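Probable amidase (Thermus thermophilus, PDB 2DC0) is a probable amidase, a member of the amidase family built round a mixed beta-sheet with flanking helices, and forms an assembly of two chains. Local coordinates at residues A[166-171]-A[201-206]. Residues are numbered along the deposited sequence; the frame is centred on the assembly and turned at random.
Sequences TDTGGS and RSTDHA
The T168 hydroxyl and the D204 carboxylate illustrate how two loops can be joined just beyond paired strands. OG1 of T168 donates to OD1 of D204 over 2.6 Å, reaching the oxygen on its anti side and 33° out of the carboxylate plane. The side chains run side by side; OD1 also accepts from the backbone N of S200 and OD2 from that of L199, which probably stabilises the negative charge. With chi1 of -57°, T168 sets its methyl anti to the backbone N, and there CG2 meets T203 CG2 at 3.8 Å, the two threonines crossing at about a right angle. Strands 163-166 and 206-210 are antiparallel neighbours in the central mixed sheet of this amidase-family fold; T166 and A206 form a non-hydrogen-bonded pair at their ends, and D167 N donates to H205 O at 2.8 Å. Just before A206, H205 directs its ring back along the preceding residues: chi1 of -69° leaves CG beside the backbone N, and ND1 makes weak bonds to T203 O (2.8 Å) and D167 O (3.3 Å). The carboxylate of D167 engages R173 in a salt bridge, while the T166 hydroxyl is hydrogen-bonded to K73.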
ATOM      1  N   THR A 166     -14.641   9.536  11.595  1.00 15.32           N
ATOM      2  CA  THR A 166     -13.955   8.715  10.595  1.00 14.34           C
ATOM      3  C   THR A 166     -13.436   9.581   9.457  1.00 14.52           C
ATOM      4  O   THR A 166     -13.863  10.718   9.286  1.00 13.43           O
ATOM      5  CB  THR A 166     -14.859   7.599   9.991  1.00 12.95           C
ATOM      6  OG1 THR A 166     -15.991   8.184   9.336  1.00 15.03           O
ATOM      7  CG2 THR A 166     -15.325   6.635  11.084  1.00 14.11           C
ATOM      8  N   ASP A 167     -12.502   9.036   8.689  1.00 15.80           N
ATOM      9  CA  ASP A 167     -11.915   9.761   7.570  1.00 16.14           C
ATOM     10  C   ASP A 167     -11.641   8.757   6.457  1.00 16.87           C
ATOM     11  O   ASP A 167     -10.854   7.825   6.630  1.00 15.37           O
ATOM     12  CB  ASP A 167     -10.610  10.427   8.025  1.00 14.52           C
ATOM     13  CG  ASP A 167      -9.998  11.325   6.959  1.00 17.08           C
ATOM     14  OD1 ASP A 167      -9.817  10.862   5.814  1.00 15.12           O
ATOM     15  OD2 ASP A 167      -9.686  12.493   7.275  1.00 17.14           O
ATOM     16  N   THR A 168     -12.305   8.939   5.320  1.00 17.97           N
ATOM     17  CA  THR A 168     -12.127   8.046   4.177  1.00 17.06           C
ATOM     18  C   THR A 168     -11.430   8.812   3.058  1.00 17.88           C
ATOM     19  O   THR A 168     -10.544   8.285   2.381  1.00 16.82           O
ATOM     20  CB  THR A 168     -13.482   7.520   3.662  1.00 17.93           C
ATOM     21  OG1 THR A 168     -14.176   6.851   4.729  1.00 19.11           O
ATOM     22  CG2 THR A 168     -13.265   6.539   2.517  1.00 17.61           C
ATOM     23  N   GLY A 169     -11.840  10.065   2.880  1.00 17.79           N
ATOM     24  CA  GLY A 169     -11.256  10.912   1.859  1.00 16.89           C
ATOM     25  C   GLY A 169     -10.896  12.266   2.442  1.00 16.92           C
ATOM     26  O   GLY A 169     -10.491  13.186   1.726  1.00 17.18           O
ATOM     27  N   GLY A 170     -11.046  12.378   3.758  1.00 17.04           N
ATOM     28  CA  GLY A 170     -10.742  13.618   4.457  1.00 16.60           C
ATOM     29  C   GLY A 170     -11.778  13.986   5.507  1.00 17.67           C
ATOM     30  O   GLY A 170     -11.687  15.035   6.138  1.00 17.47           O
ATOM     31  N   SER A 171     -12.747  13.105   5.727  1.00 16.92           N
ATOM     32  CA  SER A 171     -13.825  13.380   6.671  1.00 18.39           C
ATOM     33  C   SER A 171     -13.479  13.753   8.111  1.00 17.81           C
ATOM     34  O   SER A 171     -14.361  14.133   8.879  1.00 17.82           O
ATOM     35  CB  SER A 171     -14.821  12.232   6.640  1.00 18.04           C
ATOM     36  OG  SER A 171     -15.627  12.370   5.478  1.00 17.13           O
ATOM     37  N   ARG A 201     -14.489  -0.030   3.146  1.00 20.84           N
ATOM     38  CA  ARG A 201     -13.695  -0.829   4.068  1.00 22.53           C
ATOM     39  C   ARG A 201     -12.184  -0.760   3.866  1.00 21.78           C
ATOM     40  O   ARG A 201     -11.441  -0.826   4.839  1.00 22.01           O
ATOM     41  CB  ARG A 201     -14.139  -2.292   4.018  1.00 22.91           C
ATOM     42  CG  ARG A 201     -15.525  -2.559   4.598  1.00 28.43           C
ATOM     43  CD  ARG A 201     -15.952  -3.986   4.291  1.00 33.47           C
ATOM     44  NE  ARG A 201     -14.996  -4.958   4.814  1.00 40.12           N
ATOM     45  CZ  ARG A 201     -14.838  -6.188   4.331  1.00 42.40           C
ATOM     46  NH1 ARG A 201     -15.576  -6.601   3.305  1.00 43.77           N
ATOM     47  NH2 ARG A 201     -13.942  -7.003   4.872  1.00 43.18           N
ATOM     48  N   SER A 202     -11.721  -0.628   2.624  1.00 21.58           N
ATOM     49  CA  SER A 202     -10.280  -0.585   2.377  1.00 21.26           C
ATOM     50  C   SER A 202      -9.709   0.829   2.402  1.00 21.99           C
ATOM     51  O   SER A 202      -8.522   1.030   2.139  1.00 21.46           O
ATOM     52  CB  SER A 202      -9.943  -1.251   1.035  1.00 19.80           C
ATOM     53  OG  SER A 202     -10.413  -0.488  -0.060  1.00 20.28           O
ATOM     54  N   THR A 203     -10.547   1.805   2.735  1.00 20.42           N
ATOM     55  CA  THR A 203     -10.097   3.187   2.777  1.00 20.94           C
ATOM     56  C   THR A 203     -10.555   3.942   4.026  1.00 19.95           C
ATOM     57  O   THR A 203     -10.025   5.021   4.326  1.00 19.02           O
ATOM     58  CB  THR A 203     -10.573   3.944   1.522  1.00 23.30           C
ATOM     59  OG1 THR A 203     -10.243   3.177   0.356  1.00 26.41           O
ATOM     60  CG2 THR A 203      -9.895   5.294   1.429  1.00 24.72           C
ATOM     61  N   ASP A 204     -11.532   3.387   4.751  1.00 16.49           N
ATOM     62  CA  ASP A 204     -12.043   4.034   5.976  1.00 16.42           C
ATOM     63  C   ASP A 204     -10.974   4.072   7.075  1.00 16.05           C
ATOM     64  O   ASP A 204     -10.129   3.181   7.163  1.00 15.72           O
ATOM     65  CB  ASP A 204     -13.241   3.273   6.571  1.00 17.48           C
ATOM     66  CG  ASP A 204     -14.506   3.372   5.740  1.00 18.48           C
ATOM     67  OD1 ASP A 204     -14.603   4.241   4.845  1.00 17.54           O
ATOM     68  OD2 ASP A 204     -15.425   2.563   6.010  1.00 20.29           O
ATOM     69  N   HIS A 205     -11.045   5.096   7.922  1.00 14.85           N
ATOM     70  CA  HIS A 205     -10.132   5.276   9.054  1.00 15.29           C
ATOM     71  C   HIS A 205     -10.918   5.836  10.244  1.00 16.09           C
ATOM     72  O   HIS A 205     -11.787   6.691  10.065  1.00 16.64           O
ATOM     73  CB  HIS A 205      -9.039   6.312   8.762  1.00 14.70           C
ATOM     74  CG  HIS A 205      -8.029   5.898   7.741  1.00 14.46           C
ATOM     75  ND1 HIS A 205      -8.326   5.790   6.400  1.00 15.83           N
ATOM     76  CD2 HIS A 205      -6.701   5.666   7.853  1.00 14.16           C
ATOM     77  CE1 HIS A 205      -7.221   5.513   5.729  1.00 16.86           C
ATOM     78  NE2 HIS A 205      -6.221   5.433   6.587  1.00 14.22           N
ATOM     79  N   ALA A 206     -10.608   5.365  11.449  1.00 15.41           N
ATOM     80  CA  ALA A 206     -11.240   5.880  12.662  1.00 16.23           C
ATOM     81  C   ALA A 206     -10.194   6.790  13.298  1.00 15.63           C
ATOM     82  O   ALA A 206      -9.007   6.462  13.305  1.00 15.40           O
ATOM     83  CB  ALA A 206     -11.593   4.740  13.616  1.00 16.72           C
TER